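Local structure of cephalosporin hydroxylase CMCI (2BR3) at residues Q57-R62 with W98-T103; L80-I85 with M106-Q111. The protein probably takes part in adding the methoxy group of cephamycin antibiotics, using a methyltransferase-like Rossmann fold that binds a magnesium ion. The protein carries 1 engineered substitution. One frame throughout, in Å; residues are numbered along the deposited sequence.

Helix 94-106 ties the two contacts together. In contact 1 its middle meets the tip of a small hairpin; in contact 2 the loop at its C-terminal end leads into strand 111-116, which pairs with strand 84-88 of the central sheet. Contact 1 is buried and joins a hairpin to a helix through tryptophans and a charged network. Contact 2 is only partly buried: I108, C110 and I85 pack inward, while R81, R83 and D109 lie at the surface, and its firm bonds are mostly to backbone atoms. The contacts also touch, F99 packing against I85 and T103 against C110, with a probable hydrogen bond from I108 N to T103 O.

Contact 1: Q57-R62 with W98-T103; sequences QWRGLR and WFRDLT
W98 of helix 94-106 turns the edge of its indole to one face of W58, a T-shaped pair beside the two-residue turn of a small β-hairpin. The planes stand at 88°, and W98 CD1 comes closest, 3.6 Å from W58 CD2. W58 holds its CG anti to the backbone N (chi1 -179°), which extends the indole from the hairpin to the helix. There its NE1 donates to D101 OD2 at 2.9 Å, nearly straight and in the ring plane, meeting the lone pair that faces away from OD1. Tryptophan suits this place because it offers a broad apolar face and one edge donor together.

The same D101 OD2 also receives R59 NE in a salt bridge whose hydrogen bond is weak, and the aliphatic R59 CG lies over the face of W58 opposite W98. R100 NE approaches the other oxygen, D101 OD1, at 3.1 Å from above the carboxylate plane, so both oxygens have a charged partner. D128 forms salt bridges with both R59 and R100; together with D101 it probably offsets their charges where R59 NH2 and R100 NH2 lie 3.7 Å apart, and R100 also reaches the backbone oxygen of E130.

H74 of a second subunit lays its ring nearly parallel to that of W58 and bonds to Q57, so the hairpin also serves the subunit interface. R59 and G60 make the type I' turn, both with positive phi, a conformation to which glycine is well suited. From before the turn, Q57 folds back, and its OE1 accepts G60 N almost straight at 3.1 Å.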
ATOM      1  N   GLN F  57      -3.889  28.344   1.854  1.00 24.77           N
ATOM      2  CA  GLN F  57      -4.026  29.778   2.129  1.00 24.78           C
ATOM      3  C   GLN F  57      -5.354  30.154   2.760  1.00 24.61           C
ATOM      4  O   GLN F  57      -6.308  29.385   2.734  1.00 24.54           O
ATOM      5  CB  GLN F  57      -3.872  30.584   0.844  1.00 24.74           C
ATOM      6  CG  GLN F  57      -4.897  30.236  -0.213  1.00 25.85           C
ATOM      7  CD  GLN F  57      -5.695  31.426  -0.696  1.00 26.90           C
ATOM      8  OE1 GLN F  57      -6.153  32.236   0.105  1.00 27.49           O
ATOM      9  NE2 GLN F  57      -5.878  31.527  -2.013  1.00 27.76           N
ATOM     10  N   TRP F  58      -5.391  31.356   3.328  1.00 24.63           N
ATOM     11  CA  TRP F  58      -6.612  31.955   3.844  1.00 24.49           C
ATOM     12  C   TRP F  58      -6.588  33.438   3.507  1.00 24.48           C
ATOM     13  O   TRP F  58      -5.846  34.200   4.128  1.00 24.49           O
ATOM     14  CB  TRP F  58      -6.731  31.753   5.350  1.00 24.40           C
ATOM     15  CG  TRP F  58      -7.986  32.329   5.904  1.00 24.82           C
ATOM     16  CD1 TRP F  58      -8.128  33.530   6.551  1.00 25.50           C
ATOM     17  CD2 TRP F  58      -9.294  31.749   5.853  1.00 25.18           C
ATOM     18  NE1 TRP F  58      -9.442  33.725   6.908  1.00 25.17           N
ATOM     19  CE2 TRP F  58     -10.181  32.650   6.491  1.00 25.32           C
ATOM     20  CE3 TRP F  58      -9.811  30.550   5.342  1.00 25.52           C
ATOM     21  CZ2 TRP F  58     -11.544  32.390   6.630  1.00 25.23           C
ATOM     22  CZ3 TRP F  58     -11.171  30.294   5.478  1.00 25.51           C
ATOM     23  CH2 TRP F  58     -12.020  31.213   6.116  1.00 25.53           C
ATOM     24  N   ARG F  59      -7.372  33.818   2.493  1.00 24.35           N
ATOM     25  CA  ARG F  59      -7.584  35.210   2.091  1.00 24.21           C
ATOM     26  C   ARG F  59      -6.329  35.898   1.557  1.00 24.05           C
ATOM     27  O   ARG F  59      -6.113  37.073   1.818  1.00 24.35           O
ATOM     28  CB  ARG F  59      -8.168  36.014   3.256  1.00 24.19           C
ATOM     29  CG  ARG F  59      -9.331  35.333   3.931  1.00 25.04           C
ATOM     30  CD  ARG F  59     -10.319  36.281   4.584  1.00 26.21           C
ATOM     31  NE  ARG F  59      -9.709  37.057   5.664  1.00 27.37           N
ATOM     32  CZ  ARG F  59      -9.815  38.380   5.814  1.00 28.36           C
ATOM     33  NH1 ARG F  59     -10.501  39.118   4.944  1.00 28.34           N
ATOM     34  NH2 ARG F  59      -9.215  38.976   6.840  1.00 28.65           N
ATOM     35  N   GLY F  60      -5.516  35.181   0.794  1.00 23.90           N
ATOM     36  CA  GLY F  60      -4.267  35.725   0.294  1.00 23.87           C
ATOM     37  C   GLY F  60      -3.122  35.642   1.290  1.00 23.88           C
ATOM     38  O   GLY F  60      -2.058  36.216   1.052  1.00 24.06           O
ATOM     39  N   LEU F  61      -3.340  34.939   2.401  1.00 23.85           N
ATOM     40  CA  LEU F  61      -2.275  34.621   3.361  1.00 23.90           C
ATOM     41  C   LEU F  61      -1.990  33.119   3.342  1.00 23.64           C
ATOM     42  O   LEU F  61      -2.896  32.313   3.200  1.00 23.71           O
ATOM     43  CB  LEU F  61      -2.663  35.035   4.791  1.00 23.95           C
ATOM     44  CG  LEU F  61      -3.050  36.499   5.041  1.00 24.32           C
ATOM     45  CD1 LEU F  61      -3.368  36.723   6.521  1.00 24.43           C
ATOM     46  CD2 LEU F  61      -1.946  37.450   4.577  1.00 24.27           C
ATOM     47  N   ARG F  62      -0.733  32.746   3.508  1.00 23.22           N
ATOM     48  CA  ARG F  62      -0.372  31.348   3.597  1.00 22.86           C
ATOM     49  C   ARG F  62      -0.912  30.711   4.884  1.00 22.97           C
ATOM     50  O   ARG F  62      -0.978  31.359   5.927  1.00 22.66           O
ATOM     51  CB  ARG F  62       1.145  31.210   3.540  1.00 22.72           C
ATOM     52  CG  ARG F  62       1.738  31.627   2.194  1.00 22.65           C
ATOM     53  CD  ARG F  62       3.175  31.152   1.973  1.00 22.63           C
ATOM     54  NE  ARG F  62       3.288  29.721   2.234  1.00 22.69           N
ATOM     55  CZ  ARG F  62       4.396  29.088   2.591  1.00 23.08           C
ATOM     56  NH1 ARG F  62       5.549  29.735   2.719  1.00 23.72           N
ATOM     57  NH2 ARG F  62       4.345  27.784   2.819  1.00 23.62           N
ATOM     58  N   TRP F  98      -6.755  33.483  10.664  1.00 20.46           N
ATOM     59  CA  TRP F  98      -7.748  32.424  10.488  1.00 20.53           C
ATOM     60  C   TRP F  98      -8.555  32.214  11.764  1.00 20.70           C
ATOM     61  O   TRP F  98      -9.780  32.294  11.751  1.00 20.50           O
ATOM     62  CB  TRP F  98      -7.072  31.112  10.088  1.00 20.52           C
ATOM     63  CG  TRP F  98      -8.033  29.992   9.875  1.00 20.47           C
ATOM     64  CD1 TRP F  98      -8.845  29.808   8.803  1.00 20.72           C
ATOM     65  CD2 TRP F  98      -8.289  28.900  10.759  1.00 21.21           C
ATOM     66  NE1 TRP F  98      -9.597  28.670   8.960  1.00 20.82           N
ATOM     67  CE2 TRP F  98      -9.273  28.089  10.153  1.00 20.65           C
ATOM     68  CE3 TRP F  98      -7.784  28.518  12.007  1.00 22.10           C
ATOM     69  CZ2 TRP F  98      -9.760  26.928  10.743  1.00 21.15           C
ATOM     70  CZ3 TRP F  98      -8.269  27.359  12.594  1.00 23.10           C
ATOM     71  CH2 TRP F  98      -9.253  26.579  11.959  1.00 22.17           C
ATOM     72  N   PHE F  99      -7.861  31.957  12.866  1.00 20.94           N
ATOM     73  CA  PHE F  99      -8.516  31.839  14.166  1.00 21.14           C
ATOM     74  C   PHE F  99      -9.446  33.021  14.437  1.00 21.33           C
ATOM     75  O   PHE F  99     -10.581  32.828  14.873  1.00 21.55           O
ATOM     76  CB  PHE F  99      -7.479  31.724  15.291  1.00 21.17           C
ATOM     77  CG  PHE F  99      -6.919  30.339  15.460  1.00 21.06           C
ATOM     78  CD1 PHE F  99      -5.564  30.096  15.277  1.00 21.36           C
ATOM     79  CD2 PHE F  99      -7.751  29.284  15.799  1.00 21.14           C
ATOM     80  CE1 PHE F  99      -5.044  28.820  15.428  1.00 21.90           C
ATOM     81  CE2 PHE F  99      -7.247  28.005  15.948  1.00 21.97           C
ATOM     82  CZ  PHE F  99      -5.887  27.767  15.762  1.00 22.15           C
ATOM     83  N   ARG F 100      -8.969  34.237  14.172  1.00 21.30           N
ATOM     84  CA  ARG F 100      -9.771  35.438  14.398  1.00 21.31           C
ATOM     85  C   ARG F 100     -11.032  35.444  13.532  1.00 21.40           C
ATOM     86  O   ARG F 100     -12.126  35.686  14.042  1.00 21.51           O
ATOM     87  CB  ARG F 100      -8.959  36.714  14.128  1.00 21.32           C
ATOM     88  CG  ARG F 100      -9.662  38.023  14.561  1.00 20.97           C
ATOM     89  CD  ARG F 100     -10.553  38.694  13.503  1.00 20.52           C
ATOM     90  NE  ARG F 100      -9.967  38.677  12.160  1.00 19.83           N
ATOM     91  CZ  ARG F 100      -9.051  39.537  11.706  1.00 19.48           C
ATOM     92  NH1 ARG F 100      -8.579  40.513  12.479  1.00 19.05           N
ATOM     93  NH2 ARG F 100      -8.601  39.414  10.461  1.00 19.25           N
ATOM     94  N   ASP F 101     -10.885  35.186  12.233  1.00 21.18           N
ATOM     95  CA  ASP F 101     -12.030  35.241  11.333  1.00 21.04           C
ATOM     96  C   ASP F 101     -13.070  34.227  11.784  1.00 21.34           C
ATOM     97  O   ASP F 101     -14.202  34.584  12.051  1.00 21.67           O
ATOM     98  CB  ASP F 101     -11.614  35.012   9.878  1.00 20.76           C
ATOM     99  CG  ASP F 101     -10.951  36.231   9.263  1.00 20.10           C
ATOM    100  OD1 ASP F 101     -11.266  37.366   9.657  1.00 18.95           O
ATOM    101  OD2 ASP F 101     -10.100  36.163   8.363  1.00 19.90           O
ATOM    102  N   LEU F 102     -12.661  32.975  11.903  1.00 21.81           N
ATOM    103  CA  LEU F 102     -13.527  31.889  12.364  1.00 22.23           C
ATOM    104  C   LEU F 102     -14.335  32.163  13.640  1.00 22.61           C
ATOM    105  O   LEU F 102     -15.545  31.943  13.656  1.00 22.42           O
ATOM    106  CB  LEU F 102     -12.685  30.633  12.588  1.00 22.32           C
ATOM    107  CG  LEU F 102     -13.252  29.383  11.949  1.00 22.53           C
ATOM    108  CD1 LEU F 102     -13.130  29.463  10.438  1.00 23.05           C
ATOM    109  CD2 LEU F 102     -12.509  28.192  12.510  1.00 23.18           C
ATOM    110  N   THR F 103     -13.657  32.592  14.706  1.00 23.21           N
ATOM    111  CA  THR F 103     -14.309  32.979  15.976  1.00 23.81           C
ATOM    112  C   THR F 103     -15.337  34.092  15.801  1.00 24.18           C
ATOM    113  O   THR F 103     -16.415  34.050  16.396  1.00 24.28           O
ATOM    114  CB  THR F 103     -13.274  33.468  17.002  1.00 23.79           C
ATOM    115  OG1 THR F 103     -12.290  34.282  16.350  1.00 23.64           O
ATOM    116  CG2 THR F 103     -12.489  32.304  17.582  1.00 24.42           C
TER

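Contact 2: L80-I85 with M106-Q111; sequences LRPRTI and MGIDCQ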
ATOM      1  N   LEU F  80     -15.682  24.590  22.720  1.00 21.95           N
ATOM      2  CA  LEU F  80     -15.142  25.299  23.887  1.00 22.15           C
ATOM      3  C   LEU F  80     -15.603  26.736  23.936  1.00 22.56           C
ATOM      4  O   LEU F  80     -15.825  27.290  25.012  1.00 22.52           O
ATOM      5  CB  LEU F  80     -13.608  25.319  23.832  1.00 22.13           C
ATOM      6  CG  LEU F  80     -12.798  24.939  25.073  1.00 22.23           C
ATOM      7  CD1 LEU F  80     -11.412  25.559  24.950  1.00 21.97           C
ATOM      8  CD2 LEU F  80     -13.470  25.349  26.383  1.00 22.41           C
ATOM      9  N   ARG F  81     -15.710  27.337  22.753  1.00 23.03           N
ATOM     10  CA  ARG F  81     -15.984  28.757  22.618  1.00 23.32           C
ATOM     11  C   ARG F  81     -14.980  29.507  23.490  1.00 23.59           C
ATOM     12  O   ARG F  81     -15.350  30.112  24.490  1.00 24.08           O
ATOM     13  CB  ARG F  81     -17.433  29.067  23.013  1.00 23.31           C
ATOM     14  CG  ARG F  81     -18.464  28.340  22.168  1.00 23.53           C
ATOM     15  CD  ARG F  81     -19.906  28.729  22.466  1.00 23.82           C
ATOM     16  NE  ARG F  81     -20.228  30.096  22.045  1.00 24.16           N
ATOM     17  CZ  ARG F  81     -20.439  30.490  20.786  1.00 24.40           C
ATOM     18  NH1 ARG F  81     -20.359  29.628  19.773  1.00 25.20           N
ATOM     19  NH2 ARG F  81     -20.726  31.761  20.536  1.00 24.11           N
ATOM     20  N   PRO F  82     -13.701  29.436  23.128  1.00 23.94           N
ATOM     21  CA  PRO F  82     -12.638  30.029  23.943  1.00 23.98           C
ATOM     22  C   PRO F  82     -12.575  31.541  23.792  1.00 24.14           C
ATOM     23  O   PRO F  82     -12.733  32.058  22.686  1.00 24.36           O
ATOM     24  CB  PRO F  82     -11.371  29.386  23.371  1.00 23.89           C
ATOM     25  CG  PRO F  82     -11.703  29.164  21.943  1.00 23.85           C
ATOM     26  CD  PRO F  82     -13.154  28.783  21.920  1.00 23.92           C
ATOM     27  N   ARG F  83     -12.354  32.234  24.901  1.00 24.30           N
ATOM     28  CA  ARG F  83     -12.154  33.679  24.890  1.00 24.41           C
ATOM     29  C   ARG F  83     -10.728  34.064  24.498  1.00 24.72           C
ATOM     30  O   ARG F  83     -10.470  35.231  24.219  1.00 24.81           O
ATOM     31  CB  ARG F  83     -12.463  34.272  26.267  1.00 24.36           C
ATOM     32  CG  ARG F  83     -13.901  34.071  26.741  1.00 24.11           C
ATOM     33  CD  ARG F  83     -14.849  35.199  26.387  1.00 24.23           C
ATOM     34  NE  ARG F  83     -14.354  36.506  26.813  1.00 24.29           N
ATOM     35  CZ  ARG F  83     -15.054  37.630  26.734  1.00 25.19           C
ATOM     36  NH1 ARG F  83     -16.300  37.630  26.263  1.00 26.04           N
ATOM     37  NH2 ARG F  83     -14.509  38.769  27.141  1.00 25.56           N
ATOM     38  N   THR F  84      -9.805  33.099  24.495  1.00 25.08           N
ATOM     39  CA  THR F  84      -8.393  33.374  24.203  1.00 25.26           C
ATOM     40  C   THR F  84      -7.721  32.228  23.448  1.00 25.54           C
ATOM     41  O   THR F  84      -7.862  31.072  23.840  1.00 25.69           O
ATOM     42  CB  THR F  84      -7.614  33.599  25.512  1.00 25.24           C
ATOM     43  OG1 THR F  84      -8.247  34.611  26.311  1.00 24.96           O
ATOM     44  CG2 THR F  84      -6.213  34.142  25.222  1.00 25.26           C
ATOM     45  N   ILE F  85      -6.981  32.555  22.383  1.00 25.54           N
ATOM     46  CA  ILE F  85      -6.130  31.588  21.689  1.00 25.54           C
ATOM     47  C   ILE F  85      -4.723  32.182  21.525  1.00 25.66           C
ATOM     48  O   ILE F  85      -4.544  33.180  20.834  1.00 25.78           O
ATOM     49  CB  ILE F  85      -6.721  31.204  20.301  1.00 25.58           C
ATOM     50  CG1 ILE F  85      -8.177  30.743  20.422  1.00 25.76           C
ATOM     51  CG2 ILE F  85      -5.891  30.094  19.653  1.00 25.05           C
ATOM     52  CD1 ILE F  85      -8.944  30.728  19.109  1.00 25.80           C
ATOM     53  N   MET F 106     -18.516  32.564  14.441  1.00 27.21           N
ATOM     54  CA  MET F 106     -19.175  31.756  15.460  1.00 27.57           C
ATOM     55  C   MET F 106     -19.762  32.625  16.593  1.00 27.90           C
ATOM     56  O   MET F 106     -20.429  32.106  17.492  1.00 28.34           O
ATOM     57  CB  MET F 106     -18.194  30.748  16.045  1.00 27.62           C
ATOM     58  CG  MET F 106     -17.733  29.688  15.067  1.00 27.95           C
ATOM     59  SD  MET F 106     -16.529  28.568  15.819  1.00 28.26           S
ATOM     60  CE  MET F 106     -15.503  28.259  14.438  1.00 28.61           C
ATOM     61  N   GLY F 107     -19.507  33.932  16.567  1.00 27.70           N
ATOM     62  CA  GLY F 107     -20.037  34.823  17.581  1.00 27.64           C
ATOM     63  C   GLY F 107     -19.307  34.737  18.908  1.00 27.66           C
ATOM     64  O   GLY F 107     -19.793  35.250  19.909  1.00 27.83           O
ATOM     65  N   ILE F 108     -18.143  34.090  18.920  1.00 27.79           N
ATOM     66  CA  ILE F 108     -17.269  34.067  20.094  1.00 27.74           C
ATOM     67  C   ILE F 108     -16.464  35.375  20.136  1.00 27.60           C
ATOM     68  O   ILE F 108     -15.892  35.788  19.131  1.00 27.39           O
ATOM     69  CB  ILE F 108     -16.329  32.812  20.039  1.00 27.82           C
ATOM     70  CG1 ILE F 108     -17.140  31.514  19.999  1.00 27.52           C
ATOM     71  CG2 ILE F 108     -15.382  32.756  21.243  1.00 28.20           C
ATOM     72  CD1 ILE F 108     -16.423  30.384  19.305  1.00 27.73           C
ATOM     73  N   ASP F 109     -16.455  36.044  21.287  1.00 27.73           N
ATOM     74  CA  ASP F 109     -15.600  37.216  21.489  1.00 27.93           C
ATOM     75  C   ASP F 109     -14.230  36.676  21.867  1.00 28.06           C
ATOM     76  O   ASP F 109     -13.999  36.354  23.035  1.00 28.44           O
ATOM     77  CB  ASP F 109     -16.158  38.122  22.605  1.00 27.89           C
ATOM     78  CG  ASP F 109     -15.301  39.381  22.855  1.00 28.26           C
ATOM     79  OD1 ASP F 109     -14.072  39.273  23.098  1.00 27.95           O
ATOM     80  OD2 ASP F 109     -15.793  40.533  22.855  1.00 28.49           O
ATOM     81  N   CYS F 110     -13.331  36.564  20.887  1.00 27.95           N
ATOM     82  CA  CYS F 110     -12.007  35.981  21.122  1.00 27.86           C
ATOM     83  C   CYS F 110     -10.834  36.942  20.872  1.00 27.76           C
ATOM     84  O   CYS F 110     -10.878  37.769  19.954  1.00 27.83           O
ATOM     85  CB  CYS F 110     -11.820  34.732  20.264  1.00 27.91           C
ATOM     86  SG  CYS F 110     -10.398  33.739  20.778  1.00 28.01           S
ATOM     87  N   GLN F 111      -9.792  36.815  21.699  1.00 27.47           N
ATOM     88  CA  GLN F 111      -8.531  37.520  21.507  1.00 27.30           C
ATOM     89  C   GLN F 111      -7.510  36.502  21.029  1.00 27.56           C
ATOM     90  O   GLN F 111      -7.349  35.452  21.645  1.00 27.34           O
ATOM     91  CB  GLN F 111      -8.038  38.151  22.816  1.00 27.20           C
ATOM     92  CG  GLN F 111      -8.966  39.203  23.416  1.00 26.27           C
ATOM     93  CD  GLN F 111      -9.237  40.351  22.470  1.00 25.39           C
ATOM     94  OE1 GLN F 111      -8.351  40.760  21.712  1.00 24.39           O
ATOM     95  NE2 GLN F 111     -10.463  40.869  22.498  1.00 24.18           N
TER
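R81 sets its CG anti to the carbonyl carbon (chi1 -60°) and bends at chi3 (69°), which lays its guanidinium flat over I108. I108 CG1 sits beneath the centre of that group, 3.5 Å from R81 CZ, while R81 NH2 donates at its edge to M106 O at 3.1 Å; NH1 adds a weak bond to the same oxygen. A long arginine is apt here: its aliphatic part lies along I108, and its charge comes to the C-terminal end of helix 94-106, where it probably offsets the negative end of the helix dipole. G107 ends that helix in a Schellman motif, taking the positive phi that glycine readily adopts.

I108 CG2 points to P82 O, and the C110 sulfur packs 3.7 Å from I85 CD1, a compact and a branched apolar group filling the inner side. At the surface, the guanidinium of R83 and the carboxylate of D109 are stacked with planes 11° apart; D109 OD1 lies 4.1 Å from R83 NH2, above the guanidinium plane, so any attraction is probably electrostatic and longer than a salt bridge.

The backbones then join as parallel strands. Q111 N donates to R83 O at 3.1 Å and I85 N to Q111 O at 3.0 Å, bracketing T84, whose hydroxyl bonds to A152. Strand 84-88, helix 94-106 and strand 111-116 thus form a β-α-β crossover of the Rossmann-like methyltransferase fold.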